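Local coordinates for transcription termination factor NusA (Planctomyces limnophilus, PDB 4MTN), which probably takes part in both termination and antitermination of transcription, binding the core RNA polymerase and nascent RNA, at residues R180-L185 with G237-G242; A201-Y206 with R295-R300. One frame throughout, in Å; residues are numbered along the deposited sequence.

Interaction 1. Residues R180-L185 with G237-G242; sequences RRLLEL and GEELGG
Leu-182 and Leu-240 supply the apolar part of the contact: CD1 of Leu-182 lies 3.7 Å from CD2 of Leu-240, and the two side chains run past each other in opposite directions. In Leu-240 CG stands anti to the carbonyl carbon (chi1 -59°), which swings CD2 toward the helix of Leu-182, where Leu-240 also touches Phe-178 and Val-179 of that helix. The second touch is nonpolar-to-polar. CD2 of Leu-182 sits 3.4 Å from OE1 of Glu-239, a poorly ordered carboxylate whose OE2 makes a long, weak ion pair with Arg-154.

Topologically, helix 176-186 opens and helix 231-239 closes the helical layer of a type II KH fold (alpha-beta-beta-alpha-alpha-beta), and Leu-182 also reaches Ile-112 and Arg-154 of the S1 domain. Backbone bonds end the later helix in a Schellman motif at Gly-241 (phi 88°): Gly-242 N to Gly-237 O, 2.8 Å, and Gly-241 N to Glu-238 O, 3.2 Å.

Within helix 176-186, Arg-181 grips Glu-184 side-on, NE to OE1 at 3.0 Å and NH2 to OE2 at 3.0 Å. Both oxygens lie near the guanidinium plane, but NE meets OE1 from 44° above the carboxylate plane, while Arg-181 NH1 binds Gly-110 O.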
loop_
_atom_site.group_PDB
_atom_site.type_symbol
_atom_site.label_atom_id
_atom_site.label_comp_id
_atom_site.label_asym_id
_atom_site.label_seq_id
_atom_site.Cartn_x
_atom_site.Cartn_y
_atom_site.Cartn_z
ATOM N N ARG A 180 -7.404 -9.815 -0.556
ATOM C CA ARG A 180 -8.789 -9.373 -0.437
ATOM C C ARG A 180 -9.586 -9.699 -1.696
ATOM O O ARG A 180 -10.723 -10.159 -1.617
ATOM C CB ARG A 180 -8.842 -7.870 -0.150
ATOM C CG ARG A 180 -10.241 -7.322 0.055
ATOM C CD ARG A 180 -10.221 -5.816 0.267
ATOM N NE ARG A 180 -9.684 -5.441 1.571
ATOM C CZ ARG A 180 -10.431 -5.199 2.644
ATOM N NH1 ARG A 180 -11.752 -5.294 2.567
ATOM N NH2 ARG A 180 -9.860 -4.862 3.792
ATOM N N ARG A 181 -8.978 -9.470 -2.856
ATOM C CA ARG A 181 -9.627 -9.762 -4.130
ATOM C C ARG A 181 -9.830 -11.261 -4.320
ATOM O O ARG A 181 -10.913 -11.705 -4.698
ATOM C CB ARG A 181 -8.806 -9.204 -5.295
ATOM C CG ARG A 181 -8.659 -7.690 -5.325
ATOM C CD ARG A 181 -9.958 -6.991 -5.690
ATOM N NE ARG A 181 -10.762 -6.669 -4.517
ATOM C CZ ARG A 181 -10.603 -5.574 -3.780
ATOM N NH1 ARG A 181 -9.664 -4.692 -4.091
ATOM N NH2 ARG A 181 -11.386 -5.360 -2.730
ATOM N N LEU A 182 -8.778 -12.032 -4.060
ATOM C CA LEU A 182 -8.816 -13.479 -4.240
ATOM C C LEU A 182 -9.861 -14.137 -3.346
ATOM O O LEU A 182 -10.510 -15.106 -3.745
ATOM C CB LEU A 182 -7.439 -14.085 -3.967
ATOM C CG LEU A 182 -6.365 -13.798 -5.017
ATOM C CD1 LEU A 182 -5.011 -14.296 -4.543
ATOM C CD2 LEU A 182 -6.739 -14.432 -6.347
ATOM N N LEU A 183 -10.021 -13.607 -2.139
ATOM C CA LEU A 183 -11.033 -14.110 -1.218
ATOM C C LEU A 183 -12.433 -13.816 -1.744
ATOM O O LEU A 183 -13.343 -14.635 -1.603
ATOM C CB LEU A 183 -10.848 -13.500 0.173
ATOM C CG LEU A 183 -9.688 -14.084 0.985
ATOM C CD1 LEU A 183 -9.434 -13.273 2.247
ATOM C CD2 LEU A 183 -9.967 -15.537 1.331
ATOM N N GLU A 184 -12.595 -12.649 -2.359
ATOM C CA GLU A 184 -13.874 -12.258 -2.939
ATOM C C GLU A 184 -14.257 -13.184 -4.089
ATOM O O GLU A 184 -15.432 -13.477 -4.294
ATOM C CB GLU A 184 -13.826 -10.807 -3.423
ATOM C CG GLU A 184 -13.771 -9.777 -2.305
ATOM C CD GLU A 184 -13.448 -8.381 -2.805
ATOM O OE1 GLU A 184 -13.249 -8.214 -4.027
ATOM O OE2 GLU A 184 -13.390 -7.450 -1.974
ATOM N N LEU A 185 -13.259 -13.648 -4.832
ATOM C CA LEU A 185 -13.498 -14.547 -5.955
ATOM C C LEU A 185 -13.821 -15.967 -5.494
ATOM O O LEU A 185 -14.731 -16.606 -6.018
ATOM C CB LEU A 185 -12.286 -14.575 -6.889
ATOM C CG LEU A 185 -12.025 -13.338 -7.750
ATOM C CD1 LEU A 185 -10.776 -13.537 -8.592
ATOM C CD2 LEU A 185 -13.227 -13.033 -8.630
ATOM N N GLY A 237 -4.658 -19.531 -0.619
ATOM C CA GLY A 237 -3.322 -19.674 -0.072
ATOM C C GLY A 237 -2.348 -20.342 -1.023
ATOM O O GLY A 237 -1.169 -19.995 -1.056
ATOM N N GLU A 238 -2.841 -21.305 -1.798
ATOM C CA GLU A 238 -1.999 -22.012 -2.756
ATOM C C GLU A 238 -1.689 -21.134 -3.961
ATOM O O GLU A 238 -0.650 -21.287 -4.602
ATOM C CB GLU A 238 -2.667 -23.313 -3.208
ATOM C CG GLU A 238 -2.836 -24.337 -2.098
ATOM C CD GLU A 238 -1.526 -24.684 -1.414
ATOM O OE1 GLU A 238 -0.486 -24.744 -2.104
ATOM O OE2 GLU A 238 -1.537 -24.892 -0.182
ATOM N N GLU A 239 -2.596 -20.212 -4.264
ATOM C CA GLU A 239 -2.376 -19.247 -5.334
ATOM C C GLU A 239 -1.306 -18.244 -4.920
ATOM O O GLU A 239 -0.672 -17.610 -5.763
ATOM C CB GLU A 239 -3.679 -18.525 -5.688
ATOM C CG GLU A 239 -4.719 -19.414 -6.354
ATOM C CD GLU A 239 -6.092 -18.769 -6.408
ATOM O OE1 GLU A 239 -6.276 -17.704 -5.781
ATOM O OE2 GLU A 239 -6.989 -19.327 -7.075
ATOM N N LEU A 240 -1.115 -18.108 -3.612
ATOM C CA LEU A 240 -0.109 -17.207 -3.063
ATOM C C LEU A 240 1.197 -17.939 -2.766
ATOM O O LEU A 240 2.140 -17.352 -2.234
ATOM C CB LEU A 240 -0.636 -16.533 -1.796
ATOM C CG LEU A 240 -1.907 -15.705 -1.986
ATOM C CD1 LEU A 240 -2.360 -15.112 -0.664
ATOM C CD2 LEU A 240 -1.686 -14.616 -3.023
ATOM N N GLY A 241 1.249 -19.222 -3.110
ATOM C CA GLY A 241 2.457 -20.009 -2.935
ATOM C C GLY A 241 2.598 -20.674 -1.579
ATOM O O GLY A 241 3.712 -20.926 -1.118
ATOM N N GLY A 242 1.471 -20.964 -0.937
ATOM C CA GLY A 242 1.483 -21.633 0.350
ATOM C C GLY A 242 1.403 -20.680 1.525
ATOM O O GLY A 242 1.747 -21.035 2.652
#

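Interaction 2. Residues A201-Y206 with R295-R300; sequences AREAGY and RGQNVR
Glu-203, at the end of strand 195-203, and Gln-297, in the first turn of helix 297-306, are the nearest backbone pair, with CA atoms 8.3 Å apart and both CB atoms directed across the gap. This is a joint between the tandem KH domains of NusA: the strand and the turn after it, closed by Tyr-206 N to Glu-203 O at 3.0 Å, belong to the first, whereas Arg-295 and Gly-296 end the GXXG loop of the second, with Gly-296 at the N-cap of its helix.

The carboxylate of Glu-203 divides its oxygens between two residues one helical turn apart. OE2 forms a salt bridge with Arg-300 NH1 at 2.7 Å; the chains cross at about a right angle, yet the carboxylate and guanidinium planes differ by only 24°. Arg-300 reaches this position through a bend at chi3 (-40°), which also lays one guanidinium face over CA of Gln-297. OE1 accepts a weak hydrogen bond from Gln-297 NE2, 3.3 Å long, with the amide plane turned 62° from the carboxylate. The stronger polar partner of Gln-297 is Arg-207, whose NE donates to OE1 of the amide, which is consistent with the amide orientation that turns NE2 to Glu-203. With an alanine in place of Glu-203, the Arg-300 guanidinium would probably lose its charge partner across the joint and be freer to turn. Gln-297 NE2 also lies 3.5 Å from CB of Tyr-206, beyond which the ring leads away from the helix.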
loop_
_atom_site.group_PDB
_atom_site.type_symbol
_atom_site.label_atom_id
_atom_site.label_comp_id
_atom_site.label_asym_id
_atom_site.label_seq_id
_atom_site.Cartn_x
_atom_site.Cartn_y
_atom_site.Cartn_z
ATOM N N ALA A 201 -4.242 -8.009 7.438
ATOM C CA ALA A 201 -2.833 -7.845 7.777
ATOM C C ALA A 201 -2.012 -8.938 7.105
ATOM O O ALA A 201 -2.242 -10.124 7.339
ATOM C CB ALA A 201 -2.641 -7.880 9.278
ATOM N N ARG A 202 -1.050 -8.547 6.274
ATOM C CA ARG A 202 -0.339 -9.521 5.455
ATOM C C ARG A 202 1.185 -9.436 5.521
ATOM O O ARG A 202 1.766 -8.351 5.488
ATOM C CB ARG A 202 -0.775 -9.383 3.994
ATOM C CG ARG A 202 -0.117 -10.393 3.071
ATOM C CD ARG A 202 -0.532 -10.214 1.623
ATOM N NE ARG A 202 -0.142 -11.369 0.821
ATOM C CZ ARG A 202 -0.146 -11.397 -0.507
ATOM N NH1 ARG A 202 -0.517 -10.325 -1.196
ATOM N NH2 ARG A 202 0.229 -12.497 -1.146
ATOM N N GLU A 203 1.818 -10.602 5.626
ATOM C CA GLU A 203 3.224 -10.753 5.277
ATOM C C GLU A 203 3.297 -11.674 4.065
ATOM O O GLU A 203 3.062 -12.877 4.177
ATOM C CB GLU A 203 4.034 -11.313 6.445
ATOM C CG GLU A 203 4.231 -10.325 7.582
ATOM C CD GLU A 203 5.248 -10.802 8.598
ATOM O OE1 GLU A 203 5.942 -11.805 8.323
ATOM O OE2 GLU A 203 5.354 -10.173 9.670
ATOM N N ALA A 204 3.632 -11.098 2.914
ATOM C CA ALA A 204 3.483 -11.775 1.627
ATOM C C ALA A 204 4.277 -13.073 1.528
ATOM O O ALA A 204 5.482 -13.103 1.771
ATOM C CB ALA A 204 3.884 -10.837 0.500
ATOM N N GLY A 205 3.581 -14.145 1.160
ATOM C CA GLY A 205 4.202 -15.444 0.985
ATOM C C GLY A 205 4.313 -16.234 2.274
ATOM O O GLY A 205 4.816 -17.357 2.276
ATOM N N TYR A 206 3.842 -15.652 3.372
ATOM C CA TYR A 206 3.970 -16.296 4.674
ATOM C C TYR A 206 2.644 -16.412 5.425
ATOM O O TYR A 206 2.114 -17.511 5.579
ATOM C CB TYR A 206 4.993 -15.542 5.525
ATOM C CG TYR A 206 6.404 -15.643 4.990
ATOM C CD1 TYR A 206 6.922 -14.667 4.148
ATOM C CD2 TYR A 206 7.214 -16.721 5.320
ATOM C CE1 TYR A 206 8.211 -14.760 3.654
ATOM C CE2 TYR A 206 8.503 -16.821 4.832
ATOM C CZ TYR A 206 8.997 -15.841 4.000
ATOM O OH TYR A 206 10.280 -15.944 3.515
ATOM N N ARG A 295 9.356 -15.253 14.448
ATOM C CA ARG A 295 10.178 -14.050 14.430
ATOM C C ARG A 295 9.438 -12.882 15.073
ATOM O O ARG A 295 9.914 -11.748 15.056
ATOM C CB ARG A 295 10.594 -13.701 13.000
ATOM C CG ARG A 295 11.456 -14.767 12.338
ATOM C CD ARG A 295 12.563 -15.231 13.275
ATOM N NE ARG A 295 13.325 -16.349 12.724
ATOM C CZ ARG A 295 14.255 -17.021 13.395
ATOM N NH1 ARG A 295 14.540 -16.692 14.648
ATOM N NH2 ARG A 295 14.900 -18.025 12.816
ATOM N N GLY A 296 8.270 -13.169 15.638
ATOM C CA GLY A 296 7.405 -12.132 16.168
ATOM C C GLY A 296 6.275 -11.826 15.206
ATOM O O GLY A 296 5.605 -10.799 15.316
ATOM N N GLN A 297 6.071 -12.736 14.257
ATOM C CA GLN A 297 5.081 -12.571 13.197
ATOM C C GLN A 297 3.655 -12.398 13.718
ATOM O O GLN A 297 2.906 -11.558 13.219
ATOM C CB GLN A 297 5.136 -13.770 12.248
ATOM C CG GLN A 297 4.304 -13.610 10.988
ATOM C CD GLN A 297 4.241 -14.885 10.171
ATOM O OE1 GLN A 297 3.936 -15.957 10.694
ATOM N NE2 GLN A 297 4.540 -14.777 8.881
ATOM N N ASN A 298 3.286 -13.201 14.713
ATOM C CA ASN A 298 1.926 -13.210 15.247
ATOM C C ASN A 298 1.450 -11.844 15.738
ATOM O O ASN A 298 0.494 -11.286 15.199
ATOM C CB ASN A 298 1.812 -14.228 16.383
ATOM C CG ASN A 298 0.372 -14.487 16.790
ATOM O OD1 ASN A 298 -0.510 -14.627 15.942
ATOM N ND2 ASN A 298 0.127 -14.546 18.093
ATOM N N VAL A 299 2.110 -11.320 16.767
ATOM C CA VAL A 299 1.764 -10.017 17.334
ATOM C C VAL A 299 1.843 -8.913 16.282
ATOM O O VAL A 299 0.985 -8.029 16.226
ATOM C CB VAL A 299 2.687 -9.654 18.516
ATOM C CG1 VAL A 299 2.418 -8.236 18.993
ATOM C CG2 VAL A 299 2.502 -10.636 19.653
ATOM N N ARG A 300 2.878 -8.982 15.450
ATOM C CA ARG A 300 3.098 -8.014 14.380
ATOM C C ARG A 300 1.883 -7.914 13.463
ATOM O O ARG A 300 1.430 -6.817 13.136
ATOM C CB ARG A 300 4.337 -8.402 13.571
ATOM C CG ARG A 300 4.888 -7.307 12.675
ATOM C CD ARG A 300 6.018 -7.852 11.820
ATOM N NE ARG A 300 6.869 -8.764 12.578
ATOM C CZ ARG A 300 7.689 -9.654 12.028
ATOM N NH1 ARG A 300 7.771 -9.756 10.710
ATOM N NH2 ARG A 300 8.425 -10.444 12.797
#

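Overall arrangement
The centres of interactions 1 and 2 lie 16 Å apart, and their segments alternate along the chain. They touch where Leu-240 CD2 packs 3.4 Å from Arg-202 NH2. Arg-202 and Glu-203, neighbours on one strand, thus serve different contacts: Arg-202 reaches Phe-178 and Val-179 and forms a salt bridge with Glu-243, while Glu-203 turns to the second KH domain. Arg-173 is a further connection, its O accepting from Arg-202 NH1 and its NH2 bonding weakly to Glu-239 O. Interaction 1 is internal to the first KH domain beside S1, and interaction 2 joins the two KH domains, consistent with a continuous RNA-binding unit.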